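Local coordinates for sweet protein mabinlin-2 chain B (Capparis masaikai, PDB 2DS2) that forms part of a heat-stable 2S seed storage albumin that serves as a nutrient reservoir and has sweetness-inducing activity, at residues B[55-60]-B[64-69]; B[12-17]-B[24-29]. One frame throughout, in Å; residues are numbered along the deposited sequence.

Interaction 1: residues B[55-60]-B[64-69]; sequences LPNICN and IGACPF
Asn57 and Gly65 bring the two backbones to within 5.6 Å, CA to CA, where the extended chain of 64-69 passes the last turn of helix 42-58. That helix ends in a Schellman motif, with Asn60 at positive phi and its N bonded to Asn57 O. Pro56 carries the apolar part of the contact. Its CB is directed toward the passing chain, and CB and CG make the contacts. Ile64 brings its short branch to the ring: Ile64 CG2 lies 3.6 Å from Pro56 CB. That methyl is anti to the backbone N, with CG1 anti to the carbonyl carbon instead. On the next ring atom, Pro56 CG meets Cys67 SG at 3.7 Å. The carbonyl of Gly65 also packs on the ring, Gly65 O lying 3.5 Å from Pro56 CB. Asn57 is exposed, and its side chain comes up to the Gly65 backbone, with Asn57 CG 3.8 Å from Gly65 CA. This is the C-terminal loop of the 2S albumin fold, held to helix 22-36 by the Cys67-Cys23 disulfide and to helix 42-58 by a backbone hydrogen bond between Cys67 and Arg53. Leu26 of helix 22-36 packs on Pro56, and Val22 of the same helix on Ile64.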
loop_
_atom_site.group_PDB
_atom_site.type_symbol
_atom_site.label_atom_id
_atom_site.label_comp_id
_atom_site.label_asym_id
_atom_site.label_seq_id
_atom_site.Cartn_x
_atom_site.Cartn_y
_atom_site.Cartn_z
ATOM N N LEU B 55 0.908 -6.363 -0.841
ATOM C CA LEU B 55 0.637 -6.324 0.584
ATOM C C LEU B 55 -0.454 -7.264 1.100
ATOM O O LEU B 55 -0.335 -7.791 2.202
ATOM C CB LEU B 55 0.367 -4.883 1.025
ATOM C CG LEU B 55 1.675 -4.167 1.385
ATOM C CD1 LEU B 55 1.460 -2.671 1.448
ATOM C CD2 LEU B 55 2.180 -4.700 2.708
ATOM N N PRO B 56 -1.524 -7.500 0.317
ATOM C CA PRO B 56 -2.538 -8.410 0.860
ATOM C C PRO B 56 -1.947 -9.786 1.171
ATOM O O PRO B 56 -2.308 -10.416 2.168
ATOM C CB PRO B 56 -3.583 -8.457 -0.248
ATOM C CG PRO B 56 -3.470 -7.090 -0.859
ATOM C CD PRO B 56 -1.976 -6.922 -0.959
ATOM N N ASN B 57 -1.032 -10.238 0.319
ATOM C CA ASN B 57 -0.389 -11.532 0.512
ATOM C C ASN B 57 0.692 -11.460 1.587
ATOM O O ASN B 57 0.810 -12.356 2.423
ATOM C CB ASN B 57 0.219 -12.024 -0.802
ATOM C CG ASN B 57 -0.830 -12.362 -1.838
ATOM O OD1 ASN B 57 -1.854 -12.970 -1.523
ATOM N ND2 ASN B 57 -0.572 -11.989 -3.085
ATOM N N ILE B 58 1.478 -10.390 1.564
ATOM C CA ILE B 58 2.544 -10.200 2.537
ATOM C C ILE B 58 1.975 -10.151 3.946
ATOM O O ILE B 58 2.613 -10.601 4.903
ATOM C CB ILE B 58 3.307 -8.883 2.275
ATOM C CG1 ILE B 58 3.940 -8.915 0.883
ATOM C CG2 ILE B 58 4.366 -8.669 3.350
ATOM C CD1 ILE B 58 4.657 -7.638 0.507
ATOM N N CYS B 59 0.769 -9.599 4.064
ATOM C CA CYS B 59 0.093 -9.468 5.347
ATOM C C CYS B 59 -0.744 -10.690 5.692
ATOM O O CYS B 59 -1.311 -10.775 6.779
ATOM C CB CYS B 59 -0.813 -8.242 5.333
ATOM S SG CYS B 59 0.076 -6.661 5.354
ATOM N N ASN B 60 -0.824 -11.623 4.752
ATOM C CA ASN B 60 -1.590 -12.845 4.931
ATOM C C ASN B 60 -3.080 -12.601 5.148
ATOM O O ASN B 60 -3.714 -13.241 5.987
ATOM C CB ASN B 60 -1.007 -13.674 6.075
ATOM C CG ASN B 60 0.408 -14.160 5.776
ATOM O OD1 ASN B 60 0.681 -14.687 4.695
ATOM N ND2 ASN B 60 1.311 -13.991 6.737
ATOM N N ILE B 64 -7.466 -12.806 -0.414
ATOM C CA ILE B 64 -7.127 -11.653 -1.232
ATOM C C ILE B 64 -5.705 -11.823 -1.735
ATOM O O ILE B 64 -4.772 -11.961 -0.947
ATOM C CB ILE B 64 -7.203 -10.329 -0.434
ATOM C CG1 ILE B 64 -8.597 -10.162 0.169
ATOM C CG2 ILE B 64 -6.896 -9.146 -1.351
ATOM C CD1 ILE B 64 -8.747 -8.923 1.024
ATOM N N GLY B 65 -5.545 -11.820 -3.051
ATOM C CA GLY B 65 -4.221 -11.962 -3.616
ATOM C C GLY B 65 -3.681 -10.597 -3.988
ATOM O O GLY B 65 -4.201 -9.571 -3.545
ATOM N N ALA B 66 -2.634 -10.582 -4.803
ATOM C CA ALA B 66 -2.035 -9.329 -5.237
ATOM C C ALA B 66 -3.071 -8.480 -5.971
ATOM O O ALA B 66 -3.802 -8.982 -6.830
ATOM C CB ALA B 66 -0.846 -9.613 -6.145
ATOM N N CYS B 67 -3.144 -7.197 -5.621
ATOM C CA CYS B 67 -4.085 -6.283 -6.252
ATOM C C CYS B 67 -3.602 -5.993 -7.664
ATOM O O CYS B 67 -2.459 -5.596 -7.870
ATOM C CB CYS B 67 -4.174 -4.968 -5.471
ATOM S SG CYS B 67 -4.764 -5.125 -3.758
ATOM N N PRO B 68 -4.466 -6.200 -8.660
ATOM C CA PRO B 68 -4.046 -5.938 -10.036
ATOM C C PRO B 68 -4.225 -4.492 -10.480
ATOM O O PRO B 68 -4.296 -4.225 -11.679
ATOM C CB PRO B 68 -4.918 -6.895 -10.836
ATOM C CG PRO B 68 -6.207 -6.842 -10.079
ATOM C CD PRO B 68 -5.747 -6.930 -8.631
ATOM N N PHE B 69 -4.288 -3.553 -9.538
ATOM C CA PHE B 69 -4.476 -2.161 -9.928
ATOM C C PHE B 69 -3.306 -1.596 -10.719
ATOM O O PHE B 69 -2.144 -1.900 -10.451
ATOM C CB PHE B 69 -4.804 -1.263 -8.714
ATOM C CG PHE B 69 -3.823 -1.350 -7.571
ATOM C CD1 PHE B 69 -2.483 -1.031 -7.743
ATOM C CD2 PHE B 69 -4.268 -1.691 -6.297
ATOM C CE1 PHE B 69 -1.597 -1.048 -6.661
ATOM C CE2 PHE B 69 -3.394 -1.712 -5.212
ATOM C CZ PHE B 69 -2.058 -1.391 -5.394
#

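Interaction 2: residues B[12-17]-B[24-29]; sequences NQLRQV and PVLRQA
Leu14 projects its forked end into the groove between Val25 and Leu26, two successive residues on helix 22-36. The CD1 methyl is the main bump. Leu14 CD1 sits 3.8 Å from Leu26 CG and 3.9 Å from Val25 CG2, and so touches both neighbours. Leu14 CD1 also lies 4.0 Å from Leu26 CD2. The second methyl, Leu14 CD2, rests on Leu26 CD1 at 3.9 Å. The two leucine side chains therefore meet fork against fork, at about a right angle. A chi1 of -154° swings Leu14 CG roughly opposite the backbone N, which carries the fork to helix 22-36 although CB starts off to one side. The CB of Val25 is directed toward the other segment, and CG2, the methyl held between its backbone N and carbonyl carbon, makes the contact. Val17 approaches that same methyl more loosely: Val17 CG2 to Val25 CG2 is 4.4 Å. No hydrogen bond crosses; the contact is wholly apolar, and all four touching residues are buried. Segment 12-17 runs from the last turn of helix 6-14 into the loop before helix 22-36. The contact thus joins consecutive helices of the 2S albumin fold. Leu55 of helix 42-58 packs on both Leu14 and Leu26, bringing the third helix into the same core.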
loop_
_atom_site.group_PDB
_atom_site.type_symbol
_atom_site.label_atom_id
_atom_site.label_comp_id
_atom_site.label_asym_id
_atom_site.label_seq_id
_atom_site.Cartn_x
_atom_site.Cartn_y
_atom_site.Cartn_z
ATOM N N ASN B 12 -1.386 -4.438 10.431
ATOM C CA ASN B 12 -2.401 -4.280 11.468
ATOM C C ASN B 12 -3.530 -3.380 10.981
ATOM O O ASN B 12 -4.700 -3.660 11.229
ATOM C CB ASN B 12 -1.811 -3.680 12.746
ATOM C CG ASN B 12 -0.989 -4.678 13.537
ATOM O OD1 ASN B 12 -1.286 -5.870 13.552
ATOM N ND2 ASN B 12 0.040 -4.187 14.218
ATOM N N GLN B 13 -3.167 -2.305 10.284
ATOM C CA GLN B 13 -4.145 -1.361 9.762
ATOM C C GLN B 13 -4.943 -1.973 8.621
ATOM O O GLN B 13 -6.162 -1.839 8.563
ATOM C CB GLN B 13 -3.447 -0.096 9.260
ATOM C CG GLN B 13 -2.752 0.694 10.341
ATOM C CD GLN B 13 -2.109 1.953 9.806
ATOM O OE1 GLN B 13 -1.223 1.895 8.956
ATOM N NE2 GLN B 13 -2.555 3.100 10.300
ATOM N N LEU B 14 -4.241 -2.642 7.711
ATOM C CA LEU B 14 -4.873 -3.263 6.559
ATOM C C LEU B 14 -5.914 -4.297 6.992
ATOM O O LEU B 14 -6.903 -4.523 6.292
ATOM C CB LEU B 14 -3.804 -3.913 5.669
ATOM C CG LEU B 14 -4.108 -4.070 4.178
ATOM C CD1 LEU B 14 -4.416 -2.703 3.574
ATOM C CD2 LEU B 14 -2.912 -4.700 3.474
ATOM N N ARG B 15 -5.705 -4.915 8.151
ATOM C CA ARG B 15 -6.654 -5.915 8.634
ATOM C C ARG B 15 -7.918 -5.310 9.227
ATOM O O ARG B 15 -8.894 -6.021 9.467
ATOM C CB ARG B 15 -5.992 -6.836 9.667
ATOM C CG ARG B 15 -4.910 -7.713 9.087
ATOM C CD ARG B 15 -4.389 -8.734 10.091
ATOM N NE ARG B 15 -3.236 -9.450 9.554
ATOM C CZ ARG B 15 -1.974 -9.224 9.910
ATOM N NH1 ARG B 15 -1.687 -8.301 10.818
ATOM N NH2 ARG B 15 -0.993 -9.911 9.338
ATOM N N GLN B 16 -7.912 -4.000 9.455
ATOM C CA GLN B 16 -9.079 -3.332 10.018
ATOM C C GLN B 16 -10.017 -2.754 8.964
ATOM O O GLN B 16 -11.156 -2.407 9.269
ATOM C CB GLN B 16 -8.650 -2.213 10.960
ATOM C CG GLN B 16 -7.774 -2.670 12.104
ATOM C CD GLN B 16 -7.476 -1.540 13.057
ATOM O OE1 GLN B 16 -8.383 -0.974 13.665
ATOM N NE2 GLN B 16 -6.205 -1.196 13.185
ATOM N N VAL B 17 -9.544 -2.641 7.728
ATOM C CA VAL B 17 -10.383 -2.105 6.663
ATOM C C VAL B 17 -11.254 -3.217 6.082
ATOM O O VAL B 17 -10.881 -4.389 6.117
ATOM C CB VAL B 17 -9.539 -1.492 5.516
ATOM C CG1 VAL B 17 -8.624 -0.406 6.058
ATOM C CG2 VAL B 17 -8.739 -2.574 4.826
ATOM N N PRO B 24 -8.543 -0.955 -2.843
ATOM C CA PRO B 24 -8.698 0.487 -3.044
ATOM C C PRO B 24 -7.875 1.350 -2.072
ATOM O O PRO B 24 -7.357 2.394 -2.472
ATOM C CB PRO B 24 -10.210 0.710 -2.925
ATOM C CG PRO B 24 -10.753 -0.564 -2.337
ATOM C CD PRO B 24 -9.849 -1.633 -2.860
ATOM N N VAL B 25 -7.734 0.933 -0.816
ATOM C CA VAL B 25 -6.931 1.742 0.106
ATOM C C VAL B 25 -5.445 1.594 -0.200
ATOM O O VAL B 25 -4.674 2.530 0.010
ATOM C CB VAL B 25 -7.179 1.408 1.603
ATOM C CG1 VAL B 25 -8.657 1.574 1.933
ATOM C CG2 VAL B 25 -6.675 0.009 1.935
ATOM N N LEU B 26 -5.037 0.429 -0.698
ATOM C CA LEU B 26 -3.633 0.226 -1.044
ATOM C C LEU B 26 -3.291 1.045 -2.282
ATOM O O LEU B 26 -2.170 1.539 -2.426
ATOM C CB LEU B 26 -3.339 -1.264 -1.282
ATOM C CG LEU B 26 -3.164 -2.072 0.011
ATOM C CD1 LEU B 26 -3.044 -3.572 -0.292
ATOM C CD2 LEU B 26 -1.911 -1.585 0.719
ATOM N N ARG B 27 -4.252 1.184 -3.189
ATOM C CA ARG B 27 -4.020 1.987 -4.381
ATOM C C ARG B 27 -3.775 3.429 -3.915
ATOM O O ARG B 27 -2.881 4.112 -4.416
ATOM C CB ARG B 27 -5.246 1.946 -5.291
ATOM C CG ARG B 27 -5.078 2.683 -6.611
ATOM C CD ARG B 27 -4.060 1.986 -7.496
ATOM N NE ARG B 27 -4.118 2.461 -8.875
ATOM C CZ ARG B 27 -3.912 3.721 -9.241
ATOM N NH1 ARG B 27 -3.632 4.641 -8.329
ATOM N NH2 ARG B 27 -3.985 4.061 -10.521
ATOM N N GLN B 28 -4.570 3.871 -2.943
ATOM C CA GLN B 28 -4.443 5.228 -2.419
ATOM C C GLN B 28 -3.141 5.416 -1.656
ATOM O O GLN B 28 -2.548 6.499 -1.684
ATOM C CB GLN B 28 -5.633 5.569 -1.518
ATOM C CG GLN B 28 -6.955 5.622 -2.270
ATOM C CD GLN B 28 -6.979 6.701 -3.340
ATOM O OE1 GLN B 28 -7.708 6.596 -4.329
ATOM N NE2 GLN B 28 -6.190 7.753 -3.141
ATOM N N ALA B 29 -2.694 4.371 -0.970
ATOM C CA ALA B 29 -1.438 4.461 -0.231
ATOM C C ALA B 29 -0.312 4.596 -1.245
ATOM O O ALA B 29 0.625 5.365 -1.062
ATOM C CB ALA B 29 -1.232 3.221 0.630
#

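Overall arrangement
Interaction 1 and interaction 2 lie side by side, with centres about 10 Å apart, and follow one another along the chain. Leu26 is the main joint. Leu26 CD1 lies 3.6 Å from Pro56 CD, and Leu26 CD2 lies 3.6 Å from Leu55 CD1. A polar link runs beside this core: Arg15 NH2 is 2.7 Å from Cys59 O, a probable hydrogen bond. Phe69 also packs on Arg27. The Cys11-Cys59 disulfide ties helix 6-14 to the end of helix 42-58, and the second disulfide, at Cys67, holds the C-terminal loop. Such cross-linking is characteristic of 2S albumins and is consistent with the heat stability of this protein.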